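PDB 1IKP: exotoxin A from Pseudomonas aeruginosa, which transfers ADP-ribose from NAD to a host-cell protein, elongation factor 2, as a secreted bacterial toxin that halts protein synthesis. Local coordinates for residues A[103-108]-A[172-177]; A[373-378]-A[504-509]. The protein carries 2 engineered substitutions. One frame throughout, in Å; residues are numbered along the deposited sequence.

Contact 1 (A[103-108]-A[172-177]); sequences VPIGHE and VSVVMA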
ATOM      1  N   VAL A 103      16.330  11.679  -0.059  1.00 10.31           N
ATOM      2  CA  VAL A 103      17.223  10.985  -0.990  1.00 11.65           C
ATOM      3  C   VAL A 103      17.817   9.786  -0.238  1.00 13.39           C
ATOM      4  O   VAL A 103      18.516   9.962   0.765  1.00 13.48           O
ATOM      5  CB  VAL A 103      18.354  11.918  -1.481  1.00 12.16           C
ATOM      6  CG1 VAL A 103      19.269  11.169  -2.479  1.00 14.43           C
ATOM      7  CG2 VAL A 103      17.738  13.158  -2.137  1.00 13.32           C
ATOM      8  N   PRO A 104      17.535   8.552  -0.702  1.00 12.29           N
ATOM      9  CA  PRO A 104      18.078   7.383  -0.013  1.00 13.36           C
ATOM     10  C   PRO A 104      19.521   7.176  -0.419  1.00 11.81           C
ATOM     11  O   PRO A 104      19.933   7.580  -1.504  1.00 13.53           O
ATOM     12  CB  PRO A 104      17.145   6.261  -0.463  1.00 12.80           C
ATOM     13  CG  PRO A 104      16.871   6.630  -1.897  1.00 11.24           C
ATOM     14  CD  PRO A 104      16.685   8.151  -1.845  1.00 12.85           C
ATOM     15  N   ILE A 105      20.294   6.579   0.489  1.00 14.00           N
ATOM     16  CA  ILE A 105      21.696   6.294   0.210  1.00 15.04           C
ATOM     17  C   ILE A 105      21.961   4.848   0.625  1.00 16.56           C
ATOM     18  O   ILE A 105      21.314   4.304   1.522  1.00 17.29           O
ATOM     19  CB  ILE A 105      22.666   7.292   0.940  1.00 17.20           C
ATOM     20  CG1 ILE A 105      22.414   7.288   2.443  1.00 18.33           C
ATOM     21  CG2 ILE A 105      22.514   8.694   0.348  1.00 18.67           C
ATOM     22  CD1 ILE A 105      23.361   8.212   3.210  1.00 18.72           C
ATOM     23  N   GLY A 106      22.896   4.213  -0.070  1.00 20.91           N
ATOM     24  CA  GLY A 106      23.208   2.826   0.221  1.00 23.37           C
ATOM     25  C   GLY A 106      23.266   2.021  -1.063  1.00 27.57           C
ATOM     26  O   GLY A 106      22.711   2.426  -2.084  1.00 25.76           O
ATOM     27  N   HIS A 107      23.937   0.876  -1.008  1.00 33.56           N
ATOM     28  CA  HIS A 107      24.109  -0.003  -2.166  1.00 38.37           C
ATOM     29  C   HIS A 107      22.859  -0.581  -2.836  1.00 35.35           C
ATOM     30  O   HIS A 107      22.821  -0.698  -4.060  1.00 34.13           O
ATOM     31  CB  HIS A 107      25.046  -1.152  -1.789  1.00 51.02           C
ATOM     32  CG  HIS A 107      26.438  -0.708  -1.459  1.00 60.04           C
ATOM     33  ND1 HIS A 107      27.363  -1.539  -0.866  1.00 63.68           N
ATOM     34  CD2 HIS A 107      27.065   0.478  -1.650  1.00 63.48           C
ATOM     35  CE1 HIS A 107      28.500  -0.885  -0.704  1.00 64.69           C
ATOM     36  NE2 HIS A 107      28.345   0.341  -1.172  1.00 64.47           N
ATOM     37  N   GLU A 108      21.850  -0.958  -2.053  1.00 31.69           N
ATOM     38  CA  GLU A 108      20.627  -1.528  -2.625  1.00 31.41           C
ATOM     39  C   GLU A 108      19.429  -0.597  -2.438  1.00 25.64           C
ATOM     40  O   GLU A 108      18.282  -1.019  -2.305  1.00 25.18           O
ATOM     41  CB  GLU A 108      20.342  -2.884  -1.985  1.00 41.87           C
ATOM     42  CG  GLU A 108      21.376  -3.944  -2.334  1.00 51.38           C
ATOM     43  CD  GLU A 108      21.140  -5.249  -1.606  1.00 56.01           C
ATOM     44  OE1 GLU A 108      20.016  -5.790  -1.701  1.00 57.57           O
ATOM     45  OE2 GLU A 108      22.080  -5.737  -0.942  1.00 57.93           O
ATOM     46  N   VAL A 172      19.923  20.122   5.861  1.00 14.51           N
ATOM     47  CA  VAL A 172      19.907  18.731   5.434  1.00 12.97           C
ATOM     48  C   VAL A 172      20.443  17.866   6.562  1.00 14.48           C
ATOM     49  O   VAL A 172      21.440  18.211   7.224  1.00 16.52           O
ATOM     50  CB  VAL A 172      20.731  18.525   4.121  1.00 16.37           C
ATOM     51  CG1 VAL A 172      22.181  18.979   4.295  1.00 19.25           C
ATOM     52  CG2 VAL A 172      20.654  17.065   3.697  1.00 15.40           C
ATOM     53  N   SER A 173      19.764  16.753   6.797  1.00 14.15           N
ATOM     54  CA  SER A 173      20.143  15.813   7.835  1.00 15.04           C
ATOM     55  C   SER A 173      20.255  14.444   7.220  1.00 15.81           C
ATOM     56  O   SER A 173      19.801  14.216   6.100  1.00 14.75           O
ATOM     57  CB  SER A 173      19.086  15.786   8.941  1.00 14.03           C
ATOM     58  OG  SER A 173      17.822  15.341   8.465  1.00 17.57           O
ATOM     59  N   VAL A 174      20.901  13.537   7.933  1.00 15.23           N
ATOM     60  CA  VAL A 174      21.014  12.172   7.465  1.00 14.11           C
ATOM     61  C   VAL A 174      20.700  11.256   8.616  1.00 16.15           C
ATOM     62  O   VAL A 174      21.051  11.530   9.768  1.00 16.92           O
ATOM     63  CB  VAL A 174      22.419  11.831   6.947  1.00 15.04           C
ATOM     64  CG1 VAL A 174      23.448  11.938   8.079  1.00 17.61           C
ATOM     65  CG2 VAL A 174      22.429  10.414   6.340  1.00 17.34           C
ATOM     66  N   VAL A 175      19.986  10.181   8.318  1.00 13.99           N
ATOM     67  CA  VAL A 175      19.670   9.172   9.310  1.00 15.81           C
ATOM     68  C   VAL A 175      20.244   7.869   8.776  1.00 16.53           C
ATOM     69  O   VAL A 175      19.992   7.475   7.633  1.00 14.48           O
ATOM     70  CB  VAL A 175      18.158   9.044   9.583  1.00 18.41           C
ATOM     71  CG1 VAL A 175      17.405   8.741   8.311  1.00 19.92           C
ATOM     72  CG2 VAL A 175      17.911   7.946  10.592  1.00 20.60           C
ATOM     73  N   MET A 176      21.075   7.229   9.592  1.00 16.75           N
ATOM     74  CA  MET A 176      21.720   5.994   9.201  1.00 17.64           C
ATOM     75  C   MET A 176      21.127   4.849  10.000  1.00 19.24           C
ATOM     76  O   MET A 176      20.935   4.947  11.215  1.00 19.78           O
ATOM     77  CB  MET A 176      23.228   6.069   9.467  1.00 19.30           C
ATOM     78  CG  MET A 176      23.987   7.087   8.658  1.00 18.42           C
ATOM     79  SD  MET A 176      23.907   6.791   6.875  1.00 22.63           S
ATOM     80  CE  MET A 176      24.683   5.146   6.797  1.00 24.33           C
ATOM     81  N   ALA A 177      20.836   3.754   9.312  1.00 18.50           N
ATOM     82  CA  ALA A 177      20.270   2.601   9.980  1.00 19.66           C
ATOM     83  C   ALA A 177      21.389   1.882  10.704  1.00 20.34           C
ATOM     84  O   ALA A 177      22.564   2.120  10.435  1.00 18.46           O
ATOM     85  CB  ALA A 177      19.623   1.663   8.964  1.00 20.52           C
TER
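In the receptor-binding part of the toxin, a beta-rich unit related to the concanavalin lectins, Ile105 reaches over an intervening strand to Val174 and Met176. Strands 97-106 and 164-176 each pair antiparallel with strand 40-49 and so run parallel to one another, with that one strand between them. The CA atoms of Ile105 and Met176 are 9.0 Å apart, as expected for strands separated by a third, and the contact is left entirely to side chains on one face. Ile105 has CG1 between its backbone N and carbonyl carbon (chi1 56°), and an extended second torsion carries CD1 out as the leading atom. This methyl meets Val174 CG2 at 3.9 Å. It also meets Met176 SD, at 4.0 Å. Val174 and Met176 stand two residues apart and thus share a face, and Val174 CG2 lies 3.9 Å from Met176 SD, so the three atoms make a nearly equilateral apolar cluster. The isoleucine side chain crosses both partners at about a right angle. Met176 arrives by folding: its CA–CB bond does not aim at Ile105, but bends at chi2 and chi3 bring the sulfur, rather than CE, against CD1. The touch is small, burying 80 Å² in all. Between the two runs strand 40-49, where Gly41 hydrogen-bonds to the backbone of Ile105. Strand 224-228 lies along the other edge of 164-176, its Arg226 and Leu228 packing on Val174, while Thr37, in the loop before strand 40-49, touches Met176.

Contact 2 (A[373-378]-A[504-509]); sequences PVAAGE and PRSSLP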
ATOM      1  N   PRO A 373      -5.987   3.635   9.896  1.00 15.82           N
ATOM      2  CA  PRO A 373      -6.124   3.216  11.293  1.00 16.46           C
ATOM      3  C   PRO A 373      -7.114   2.052  11.307  1.00 18.16           C
ATOM      4  O   PRO A 373      -8.120   2.101  10.602  1.00 18.45           O
ATOM      5  CB  PRO A 373      -6.716   4.452  11.968  1.00 16.26           C
ATOM      6  CG  PRO A 373      -6.195   5.591  11.147  1.00 17.84           C
ATOM      7  CD  PRO A 373      -6.327   5.059   9.730  1.00 17.86           C
ATOM      8  N   VAL A 374      -6.845   1.027  12.114  1.00 19.27           N
ATOM      9  CA  VAL A 374      -7.732  -0.138  12.178  1.00 22.56           C
ATOM     10  C   VAL A 374      -9.060   0.073  12.900  1.00 25.82           C
ATOM     11  O   VAL A 374     -10.025  -0.649  12.642  1.00 24.82           O
ATOM     12  CB  VAL A 374      -7.049  -1.345  12.863  1.00 23.40           C
ATOM     13  CG1 VAL A 374      -5.798  -1.747  12.094  1.00 24.97           C
ATOM     14  CG2 VAL A 374      -6.706  -1.006  14.308  1.00 25.60           C
ATOM     15  N   ALA A 375      -9.125   1.059  13.791  1.00 27.53           N
ATOM     16  CA  ALA A 375     -10.345   1.276  14.560  1.00 32.27           C
ATOM     17  C   ALA A 375     -11.286   2.321  14.002  1.00 33.52           C
ATOM     18  O   ALA A 375     -12.491   2.281  14.267  1.00 35.00           O
ATOM     19  CB  ALA A 375      -9.991   1.615  16.004  1.00 35.98           C
ATOM     20  N   ALA A 376     -10.748   3.261  13.238  1.00 33.80           N
ATOM     21  CA  ALA A 376     -11.572   4.307  12.658  1.00 34.88           C
ATOM     22  C   ALA A 376     -12.634   3.666  11.773  1.00 35.09           C
ATOM     23  O   ALA A 376     -12.663   2.442  11.611  1.00 35.62           O
ATOM     24  CB  ALA A 376     -10.707   5.256  11.843  1.00 36.50           C
ATOM     25  N   GLY A 377     -13.514   4.491  11.218  1.00 33.36           N
ATOM     26  CA  GLY A 377     -14.544   3.980  10.334  1.00 29.49           C
ATOM     27  C   GLY A 377     -13.862   3.654   9.022  1.00 26.69           C
ATOM     28  O   GLY A 377     -12.709   3.213   9.032  1.00 26.50           O
ATOM     29  N   GLU A 378     -14.542   3.867   7.902  1.00 24.54           N
ATOM     30  CA  GLU A 378     -13.925   3.574   6.616  1.00 23.68           C
ATOM     31  C   GLU A 378     -12.794   4.556   6.316  1.00 22.71           C
ATOM     32  O   GLU A 378     -12.835   5.735   6.694  1.00 23.14           O
ATOM     33  CB  GLU A 378     -14.975   3.525   5.495  1.00 30.31           C
ATOM     34  CG  GLU A 378     -15.699   2.165   5.460  1.00 34.01           C
ATOM     35  CD  GLU A 378     -16.666   1.994   4.301  1.00 37.43           C
ATOM     36  OE1 GLU A 378     -16.241   2.099   3.131  1.00 38.31           O
ATOM     37  OE2 GLU A 378     -17.859   1.733   4.568  1.00 37.23           O
ATOM     38  N   PRO A 504      -9.604  -6.773  14.332  1.00 11.10           N
ATOM     39  CA  PRO A 504      -9.434  -6.032  15.586  1.00 12.27           C
ATOM     40  C   PRO A 504     -10.689  -6.313  16.431  1.00 10.48           C
ATOM     41  O   PRO A 504     -11.788  -6.412  15.889  1.00 11.81           O
ATOM     42  CB  PRO A 504      -9.423  -4.570  15.137  1.00 11.79           C
ATOM     43  CG  PRO A 504      -8.895  -4.641  13.755  1.00 12.18           C
ATOM     44  CD  PRO A 504      -9.531  -5.882  13.159  1.00 10.19           C
ATOM     45  N   ARG A 505     -10.533  -6.435  17.749  1.00 12.00           N
ATOM     46  CA  ARG A 505     -11.699  -6.665  18.592  1.00 12.10           C
ATOM     47  C   ARG A 505     -12.697  -5.530  18.446  1.00 13.21           C
ATOM     48  O   ARG A 505     -13.896  -5.738  18.598  1.00 13.35           O
ATOM     49  CB  ARG A 505     -11.329  -6.744  20.078  1.00 13.67           C
ATOM     50  CG  ARG A 505     -10.474  -7.917  20.496  1.00 14.01           C
ATOM     51  CD  ARG A 505     -10.555  -8.157  22.022  1.00 16.12           C
ATOM     52  NE  ARG A 505     -11.865  -8.658  22.433  1.00 17.10           N
ATOM     53  CZ  ARG A 505     -12.187  -9.951  22.504  1.00 17.86           C
ATOM     54  NH1 ARG A 505     -11.303 -10.877  22.202  1.00 18.09           N
ATOM     55  NH2 ARG A 505     -13.403 -10.319  22.869  1.00 17.01           N
ATOM     56  N   SER A 506     -12.203  -4.323  18.187  1.00 13.05           N
ATOM     57  CA  SER A 506     -13.101  -3.186  18.022  1.00 13.65           C
ATOM     58  C   SER A 506     -14.082  -3.377  16.864  1.00 14.74           C
ATOM     59  O   SER A 506     -15.077  -2.655  16.785  1.00 16.56           O
ATOM     60  CB  SER A 506     -12.291  -1.900  17.832  1.00 13.07           C
ATOM     61  OG  SER A 506     -11.351  -2.029  16.777  1.00 16.16           O
ATOM     62  N   SER A 507     -13.823  -4.345  15.976  1.00 12.50           N
ATOM     63  CA  SER A 507     -14.726  -4.598  14.852  1.00 13.30           C
ATOM     64  C   SER A 507     -15.822  -5.608  15.195  1.00 10.90           C
ATOM     65  O   SER A 507     -16.765  -5.778  14.414  1.00 13.26           O
ATOM     66  CB  SER A 507     -13.947  -5.131  13.648  1.00 13.48           C
ATOM     67  OG  SER A 507     -13.648  -6.497  13.820  1.00 21.56           O
ATOM     68  N   LEU A 508     -15.721  -6.267  16.353  1.00 13.98           N
ATOM     69  CA  LEU A 508     -16.725  -7.284  16.700  1.00 12.37           C
ATOM     70  C   LEU A 508     -18.177  -6.831  16.719  1.00 14.69           C
ATOM     71  O   LEU A 508     -19.050  -7.609  16.356  1.00 14.37           O
ATOM     72  CB  LEU A 508     -16.388  -7.965  18.033  1.00 14.42           C
ATOM     73  CG  LEU A 508     -15.180  -8.912  18.010  1.00 14.80           C
ATOM     74  CD1 LEU A 508     -14.983  -9.492  19.413  1.00 15.81           C
ATOM     75  CD2 LEU A 508     -15.376 -10.031  16.962  1.00 17.64           C
ATOM     76  N   PRO A 509     -18.454  -5.577  17.140  1.00 15.10           N
ATOM     77  CA  PRO A 509     -19.866  -5.167  17.142  1.00 17.05           C
ATOM     78  C   PRO A 509     -20.522  -5.220  15.755  1.00 15.56           C
ATOM     79  O   PRO A 509     -21.748  -5.186  15.640  1.00 16.86           O
ATOM     80  CB  PRO A 509     -19.812  -3.749  17.708  1.00 18.06           C
ATOM     81  CG  PRO A 509     -18.672  -3.811  18.650  1.00 18.95           C
ATOM     82  CD  PRO A 509     -17.618  -4.588  17.846  1.00 14.73           C
TER
HETATM   83  O   HOH W   1     -11.888  -1.897  14.113  1.00 24.02           O
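Pro504, Val374 and Ser506 carry most of a small meeting between a disulfide-closed loop and a 3-10 turn, an example of apolar touch and water bridge working side by side. Residues 373-378 are exactly the six enclosed by the Cys372–Cys379 disulfide, and the contact brings this loop of the targeting region against the catalytic region. Val374 and Pro504 bury nearly equal areas: CG of the proline ring comes 3.9 Å from CB of Val374. Val374 CG1 and CG2 lie somewhat farther from that ring carbon, at 4.5 and 4.3 Å, so the valine presents its branch point rather than one methyl. Ser506 contributes in two ways. Its OG, set between the backbone N and the carbonyl carbon (chi1 53°), lies 4.0 Å from Ala375 CB, a plain van der Waals approach. The same oxygen is also hydrogen-bonded to a water, which in turn donates to Val374 O over 2.7 Å, linking the loop backbone to the turn through solvent. Pro504 O accepts two bonds from Ser507, from N and from OG; OG lies in the carbonyl plane, 2.8 Å from Pro504 O, with a C=O...OG angle of 158°. Together these bonds tie the first residue of the segment into the 3-10 turn that leads from strand 497-504 toward strand 511-513. Tyr434, at the start of strand 434-442, packs on both Val374 and Pro504. Farther along the loop, the guanidinium of Arg563 binds Ala376 O and Gly377 O, and helix 558-562 meets Glu378 through Pro559 and Ser507 through Leu560.

How the contacts relate
The two contacts illustrate the difference between contact within one region of the toxin and contact between two regions. Contact 1 falls wholly within the binding region and is buried in one sheet; contact 2 is partly exposed and joins a loop of the targeting region to the catalytic region, partly through water. Their centres are 36 Å apart and their nearest atoms about 24 Å, so they do not touch. Along the chain they follow in series, contact 1 closing before contact 2 opens. A branched or curled mixed sheet relates them: it holds strands 97-106 and 164-176 and also strand 367-371, which leads into the loop of contact 2.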